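Local coordinates for protein fructosamine deglycase FrlB (Bacillus subtilis, PDB 3EUA) that catalyses the conversion of fructosamine 6-phosphates to glucose 6-phosphate and a free amino acid, at residues Val171-Glu179 / Leu276-Ile286. Numbering follows the deposited sequence.
Sequences VYEKALKQE and LDAASYDFTAI
Tyr281 lies over Ala175 where the loop after edge strand 273-277 of the second SIS domain, a parallel sheet flanked by helices, packs along the long helix 158-190. The fit illustrates how a small residue makes a shallow place for a large one. The short side chain of Ala175 lets the flat Tyr281 ring lie close against the helix, its methyl sitting over the ring face in a CH-pi contact, CB 4.0 Å from the ring centroid. Over the opposite face lies the carbonyl oxygen of Asp277, 3.9 Å above the plane, so the ring is clamped between helix and its own loop. The same oxygen is held in place by two donors, the backbone N and OG of Ser280. With CG anti to the carbonyl carbon (chi1 -50°), the ring runs along the helix and brings OH to Glu179, donating to the anti lone pair of OE2 at 2.7 Å; carboxylate and ring stand 69° apart. OE1 of Glu179 is held by Asn182. A phenylalanine at Tyr281 would probably still lie against Ala175 but leave OE2 of the buried Glu179 without its hydroxyl donor.

One turn earlier, Val171 supplies a true bump. Its two methyls straddle the carbonyl oxygen of Asp282, CG1 also reaching one face of the Phe283 ring and CG2 the CD1 of Ile286, whose side chain packs on helix 288-313. On the outer flank the aliphatic part of Lys174 passes Asp282, NZ staying 4.0 Å from OD2, beyond a salt bridge, while a water joins Val171 O to Asp282 N. Farther along this exposed flank, one turn on from Lys174, the extended chain of Gln178 sends NE2 to Ser280 O at 3.0 Å, the oxygen lying in the amide plane though the nitrogen sits 63° out of the carbonyl plane.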
ATOM      1  N   VAL A 171     -11.904  24.809 -10.994  1.00 20.69           N
ATOM      2  CA  VAL A 171     -12.309  23.427 -11.314  1.00 20.44           C
ATOM      3  C   VAL A 171     -13.124  22.861 -10.142  1.00 20.87           C
ATOM      4  O   VAL A 171     -14.173  22.240 -10.359  1.00 20.48           O
ATOM      5  CB  VAL A 171     -11.088  22.485 -11.614  1.00 20.90           C
ATOM      6  CG1 VAL A 171     -11.570  21.109 -12.083  1.00 18.73           C
ATOM      7  CG2 VAL A 171     -10.134  23.097 -12.689  1.00 19.49           C
ATOM      8  N   TYR A 172     -12.626  23.071  -8.919  1.00 20.38           N
ATOM      9  CA  TYR A 172     -13.323  22.661  -7.697  1.00 20.30           C
ATOM     10  C   TYR A 172     -14.724  23.229  -7.652  1.00 20.52           C
ATOM     11  O   TYR A 172     -15.670  22.514  -7.419  1.00 20.33           O
ATOM     12  CB  TYR A 172     -12.571  23.192  -6.495  1.00 19.52           C
ATOM     13  CG  TYR A 172     -11.329  22.466  -6.036  1.00 19.87           C
ATOM     14  CD1 TYR A 172     -10.660  21.528  -6.815  1.00 19.70           C
ATOM     15  CD2 TYR A 172     -10.789  22.795  -4.820  1.00 18.60           C
ATOM     16  CE1 TYR A 172      -9.493  20.897  -6.338  1.00 20.16           C
ATOM     17  CE2 TYR A 172      -9.660  22.181  -4.332  1.00 21.74           C
ATOM     18  CZ  TYR A 172      -9.009  21.242  -5.078  1.00 19.66           C
ATOM     19  OH  TYR A 172      -7.868  20.715  -4.519  1.00 20.53           O
ATOM     20  N   GLU A 173     -14.868  24.518  -7.947  1.00 20.79           N
ATOM     21  CA  GLU A 173     -16.174  25.185  -7.855  1.00 22.59           C
ATOM     22  C   GLU A 173     -17.166  24.617  -8.825  1.00 22.03           C
ATOM     23  O   GLU A 173     -18.331  24.395  -8.506  1.00 21.72           O
ATOM     24  CB  GLU A 173     -16.078  26.684  -8.141  1.00 22.30           C
ATOM     25  CG  GLU A 173     -15.150  27.479  -7.238  1.00 28.82           C
ATOM     26  CD  GLU A 173     -15.524  27.492  -5.766  1.00 34.01           C
ATOM     27  OE1 GLU A 173     -16.700  27.253  -5.415  1.00 38.91           O
ATOM     28  OE2 GLU A 173     -14.614  27.780  -4.945  1.00 41.11           O
ATOM     29  N   LYS A 174     -16.704  24.437 -10.044  1.00 22.59           N
ATOM     30  CA  LYS A 174     -17.597  23.898 -11.058  1.00 22.84           C
ATOM     31  C   LYS A 174     -17.956  22.457 -10.745  1.00 22.26           C
ATOM     32  O   LYS A 174     -19.103  22.057 -10.890  1.00 21.36           O
ATOM     33  CB  LYS A 174     -17.012  23.932 -12.468  1.00 23.16           C
ATOM     34  CG  LYS A 174     -16.789  25.279 -13.024  1.00 24.25           C
ATOM     35  CD  LYS A 174     -16.428  25.170 -14.465  1.00 27.66           C
ATOM     36  CE  LYS A 174     -15.983  26.492 -15.051  1.00 30.34           C
ATOM     37  NZ  LYS A 174     -14.669  26.863 -14.469  1.00 33.07           N
ATOM     38  N   ALA A 175     -16.966  21.685 -10.312  1.00 21.50           N
ATOM     39  CA  ALA A 175     -17.190  20.278  -9.963  1.00 21.39           C
ATOM     40  C   ALA A 175     -18.150  20.120  -8.776  1.00 21.31           C
ATOM     41  O   ALA A 175     -19.025  19.261  -8.793  1.00 21.22           O
ATOM     42  CB  ALA A 175     -15.851  19.584  -9.683  1.00 20.91           C
ATOM     43  N   LEU A 176     -17.994  20.950  -7.749  1.00 21.78           N
ATOM     44  CA  LEU A 176     -18.891  20.927  -6.562  1.00 22.18           C
ATOM     45  C   LEU A 176     -20.338  21.222  -6.951  1.00 23.28           C
ATOM     46  O   LEU A 176     -21.260  20.585  -6.451  1.00 23.25           O
ATOM     47  CB  LEU A 176     -18.413  21.929  -5.497  1.00 21.64           C
ATOM     48  CG  LEU A 176     -17.106  21.446  -4.901  1.00 20.27           C
ATOM     49  CD1 LEU A 176     -16.376  22.544  -4.071  1.00 20.80           C
ATOM     50  CD2 LEU A 176     -17.371  20.172  -4.082  1.00 22.28           C
ATOM     51  N   LYS A 177     -20.516  22.217  -7.818  1.00 23.81           N
ATOM     52  CA  LYS A 177     -21.832  22.637  -8.283  1.00 25.22           C
ATOM     53  C   LYS A 177     -22.481  21.519  -9.058  1.00 25.09           C
ATOM     54  O   LYS A 177     -23.644  21.160  -8.854  1.00 25.10           O
ATOM     55  CB  LYS A 177     -21.663  23.851  -9.205  1.00 25.52           C
ATOM     56  CG  LYS A 177     -22.907  24.409  -9.892  1.00 27.47           C
ATOM     57  CD  LYS A 177     -22.498  25.663 -10.709  1.00 28.20           C
ATOM     58  CE  LYS A 177     -23.622  26.287 -11.564  1.00 31.63           C
ATOM     59  NZ  LYS A 177     -24.027  25.463 -12.766  1.00 36.49           N
ATOM     60  N   GLN A 178     -21.704  20.959  -9.964  1.00 24.98           N
ATOM     61  CA  GLN A 178     -22.177  19.878 -10.796  1.00 26.12           C
ATOM     62  C   GLN A 178     -22.521  18.614 -10.017  1.00 25.29           C
ATOM     63  O   GLN A 178     -23.413  17.874 -10.416  1.00 24.80           O
ATOM     64  CB  GLN A 178     -21.126  19.594 -11.888  1.00 25.88           C
ATOM     65  CG  GLN A 178     -21.187  18.246 -12.555  1.00 28.64           C
ATOM     66  CD  GLN A 178     -20.115  18.084 -13.621  1.00 29.48           C
ATOM     67  OE1 GLN A 178     -19.782  19.041 -14.326  1.00 36.28           O
ATOM     68  NE2 GLN A 178     -19.613  16.866 -13.777  1.00 32.29           N
ATOM     69  N   GLU A 179     -21.845  18.381  -8.897  1.00 24.61           N
ATOM     70  CA  GLU A 179     -22.076  17.175  -8.072  1.00 24.99           C
ATOM     71  C   GLU A 179     -22.999  17.316  -6.858  1.00 24.64           C
ATOM     72  O   GLU A 179     -23.267  16.313  -6.172  1.00 24.08           O
ATOM     73  CB  GLU A 179     -20.713  16.663  -7.555  1.00 25.44           C
ATOM     74  CG  GLU A 179     -19.759  16.142  -8.629  1.00 26.69           C
ATOM     75  CD  GLU A 179     -20.118  14.744  -9.128  1.00 30.64           C
ATOM     76  OE1 GLU A 179     -21.303  14.375  -9.072  1.00 33.58           O
ATOM     77  OE2 GLU A 179     -19.211  14.007  -9.589  1.00 33.09           O
ATOM     78  N   LEU A 276     -17.386   8.631  -9.506  1.00 20.26           N
ATOM     79  CA  LEU A 276     -16.870  10.002  -9.671  1.00 20.69           C
ATOM     80  C   LEU A 276     -15.843   9.918 -10.756  1.00 20.58           C
ATOM     81  O   LEU A 276     -14.789   9.284 -10.579  1.00 20.06           O
ATOM     82  CB  LEU A 276     -16.206  10.550  -8.396  1.00 20.85           C
ATOM     83  CG  LEU A 276     -17.133  11.004  -7.282  1.00 22.05           C
ATOM     84  CD1 LEU A 276     -17.788   9.802  -6.616  1.00 22.93           C
ATOM     85  CD2 LEU A 276     -16.290  11.828  -6.309  1.00 23.50           C
ATOM     86  N   ASP A 277     -16.152  10.517 -11.898  1.00 20.79           N
ATOM     87  CA  ASP A 277     -15.251  10.469 -13.048  1.00 21.00           C
ATOM     88  C   ASP A 277     -14.713  11.863 -13.323  1.00 20.62           C
ATOM     89  O   ASP A 277     -15.470  12.769 -13.696  1.00 20.69           O
ATOM     90  CB  ASP A 277     -15.993   9.910 -14.281  1.00 21.22           C
ATOM     91  CG  ASP A 277     -15.089   9.735 -15.525  1.00 22.22           C
ATOM     92  OD1 ASP A 277     -13.922  10.199 -15.560  1.00 22.69           O
ATOM     93  OD2 ASP A 277     -15.568   9.123 -16.504  1.00 25.43           O
ATOM     94  N   ALA A 278     -13.402  12.029 -13.140  1.00 20.20           N
ATOM     95  CA  ALA A 278     -12.720  13.296 -13.350  1.00 20.47           C
ATOM     96  C   ALA A 278     -12.879  13.822 -14.786  1.00 20.94           C
ATOM     97  O   ALA A 278     -12.782  15.015 -15.043  1.00 20.89           O
ATOM     98  CB  ALA A 278     -11.246  13.150 -13.018  1.00 21.01           C
ATOM     99  N   ALA A 279     -13.091  12.916 -15.722  1.00 21.42           N
ATOM    100  CA  ALA A 279     -13.300  13.319 -17.108  1.00 21.83           C
ATOM    101  C   ALA A 279     -14.572  14.149 -17.272  1.00 22.35           C
ATOM    102  O   ALA A 279     -14.685  14.897 -18.253  1.00 22.33           O
ATOM    103  CB  ALA A 279     -13.294  12.107 -18.010  1.00 21.20           C
ATOM    104  N   SER A 280     -15.510  14.053 -16.319  1.00 23.48           N
ATOM    105  CA  SER A 280     -16.757  14.830 -16.358  1.00 24.04           C
ATOM    106  C   SER A 280     -16.566  16.259 -15.841  1.00 24.31           C
ATOM    107  O   SER A 280     -17.487  17.049 -15.944  1.00 24.11           O
ATOM    108  CB  SER A 280     -17.866  14.108 -15.591  1.00 24.14           C
ATOM    109  OG  SER A 280     -17.601  14.063 -14.204  1.00 24.94           O
ATOM    110  N   TYR A 281     -15.391  16.581 -15.285  1.00 24.37           N
ATOM    111  CA  TYR A 281     -15.096  17.911 -14.787  1.00 24.71           C
ATOM    112  C   TYR A 281     -14.379  18.715 -15.858  1.00 25.34           C
ATOM    113  O   TYR A 281     -13.966  18.170 -16.887  1.00 25.16           O
ATOM    114  CB  TYR A 281     -14.289  17.843 -13.468  1.00 24.72           C
ATOM    115  CG  TYR A 281     -14.897  16.914 -12.437  1.00 24.59           C
ATOM    116  CD1 TYR A 281     -16.279  16.856 -12.234  1.00 25.02           C
ATOM    117  CD2 TYR A 281     -14.095  16.134 -11.626  1.00 25.90           C
ATOM    118  CE1 TYR A 281     -16.842  15.999 -11.291  1.00 25.66           C
ATOM    119  CE2 TYR A 281     -14.656  15.267 -10.651  1.00 25.98           C
ATOM    120  CZ  TYR A 281     -16.021  15.209 -10.499  1.00 24.84           C
ATOM    121  OH  TYR A 281     -16.564  14.371  -9.564  1.00 24.63           O
ATOM    122  N   ASP A 282     -14.220  20.016 -15.619  1.00 26.30           N
ATOM    123  CA  ASP A 282     -13.602  20.926 -16.591  1.00 26.60           C
ATOM    124  C   ASP A 282     -12.120  21.182 -16.339  1.00 26.39           C
ATOM    125  O   ASP A 282     -11.776  22.012 -15.509  1.00 26.91           O
ATOM    126  CB  ASP A 282     -14.387  22.239 -16.555  1.00 26.19           C
ATOM    127  CG  ASP A 282     -13.886  23.262 -17.551  1.00 28.32           C
ATOM    128  OD1 ASP A 282     -12.901  22.975 -18.268  1.00 28.07           O
ATOM    129  OD2 ASP A 282     -14.483  24.369 -17.606  1.00 30.19           O
ATOM    130  N   PHE A 283     -11.262  20.485 -17.076  1.00 26.19           N
ATOM    131  CA  PHE A 283      -9.816  20.647 -16.991  1.00 26.16           C
ATOM    132  C   PHE A 283      -9.274  21.370 -18.210  1.00 26.51           C
ATOM    133  O   PHE A 283      -8.098  21.275 -18.508  1.00 27.32           O
ATOM    134  CB  PHE A 283      -9.143  19.270 -16.858  1.00 26.11           C
ATOM    135  CG  PHE A 283      -9.319  18.626 -15.485  1.00 24.74           C
ATOM    136  CD1 PHE A 283     -10.467  17.907 -15.175  1.00 25.36           C
ATOM    137  CD2 PHE A 283      -8.322  18.714 -14.538  1.00 25.37           C
ATOM    138  CE1 PHE A 283     -10.618  17.330 -13.922  1.00 25.38           C
ATOM    139  CE2 PHE A 283      -8.468  18.144 -13.299  1.00 23.31           C
ATOM    140  CZ  PHE A 283      -9.612  17.458 -12.986  1.00 24.66           C
ATOM    141  N   THR A 284     -10.123  22.128 -18.900  1.00 26.96           N
ATOM    142  CA  THR A 284      -9.727  22.831 -20.114  1.00 27.34           C
ATOM    143  C   THR A 284      -8.646  23.907 -19.907  1.00 27.82           C
ATOM    144  O   THR A 284      -7.917  24.220 -20.861  1.00 28.74           O
ATOM    145  CB  THR A 284     -11.007  23.447 -20.837  1.00 27.30           C
ATOM    146  OG1 THR A 284     -11.614  24.459 -20.030  1.00 27.46           O
ATOM    147  CG2 THR A 284     -12.068  22.368 -21.124  1.00 27.33           C
ATOM    148  N   ALA A 285      -8.538  24.460 -18.693  1.00 27.76           N
ATOM    149  CA  ALA A 285      -7.510  25.463 -18.372  1.00 27.95           C
ATOM    150  C   ALA A 285      -6.264  24.817 -17.742  1.00 28.07           C
ATOM    151  O   ALA A 285      -5.340  25.517 -17.338  1.00 28.53           O
ATOM    152  CB  ALA A 285      -8.098  26.529 -17.450  1.00 28.01           C
ATOM    153  N   ILE A 286      -6.247  23.492 -17.635  1.00 27.91           N
ATOM    154  CA  ILE A 286      -5.119  22.776 -17.065  1.00 27.64           C
ATOM    155  C   ILE A 286      -4.333  22.147 -18.204  1.00 27.35           C
ATOM    156  O   ILE A 286      -4.939  21.559 -19.105  1.00 27.61           O
ATOM    157  CB  ILE A 286      -5.587  21.674 -16.093  1.00 27.66           C
ATOM    158  CG1 ILE A 286      -6.614  22.209 -15.073  1.00 28.54           C
ATOM    159  CG2 ILE A 286      -4.363  21.037 -15.408  1.00 26.02           C
ATOM    160  CD1 ILE A 286      -6.071  23.255 -14.162  1.00 27.42           C
TER
HETATM  161  O   HOH W   1     -14.980  21.257 -12.694  1.00 29.61           O
HETATM  162  O   HOH W   2     -20.037  14.789 -12.272  1.00 49.88           O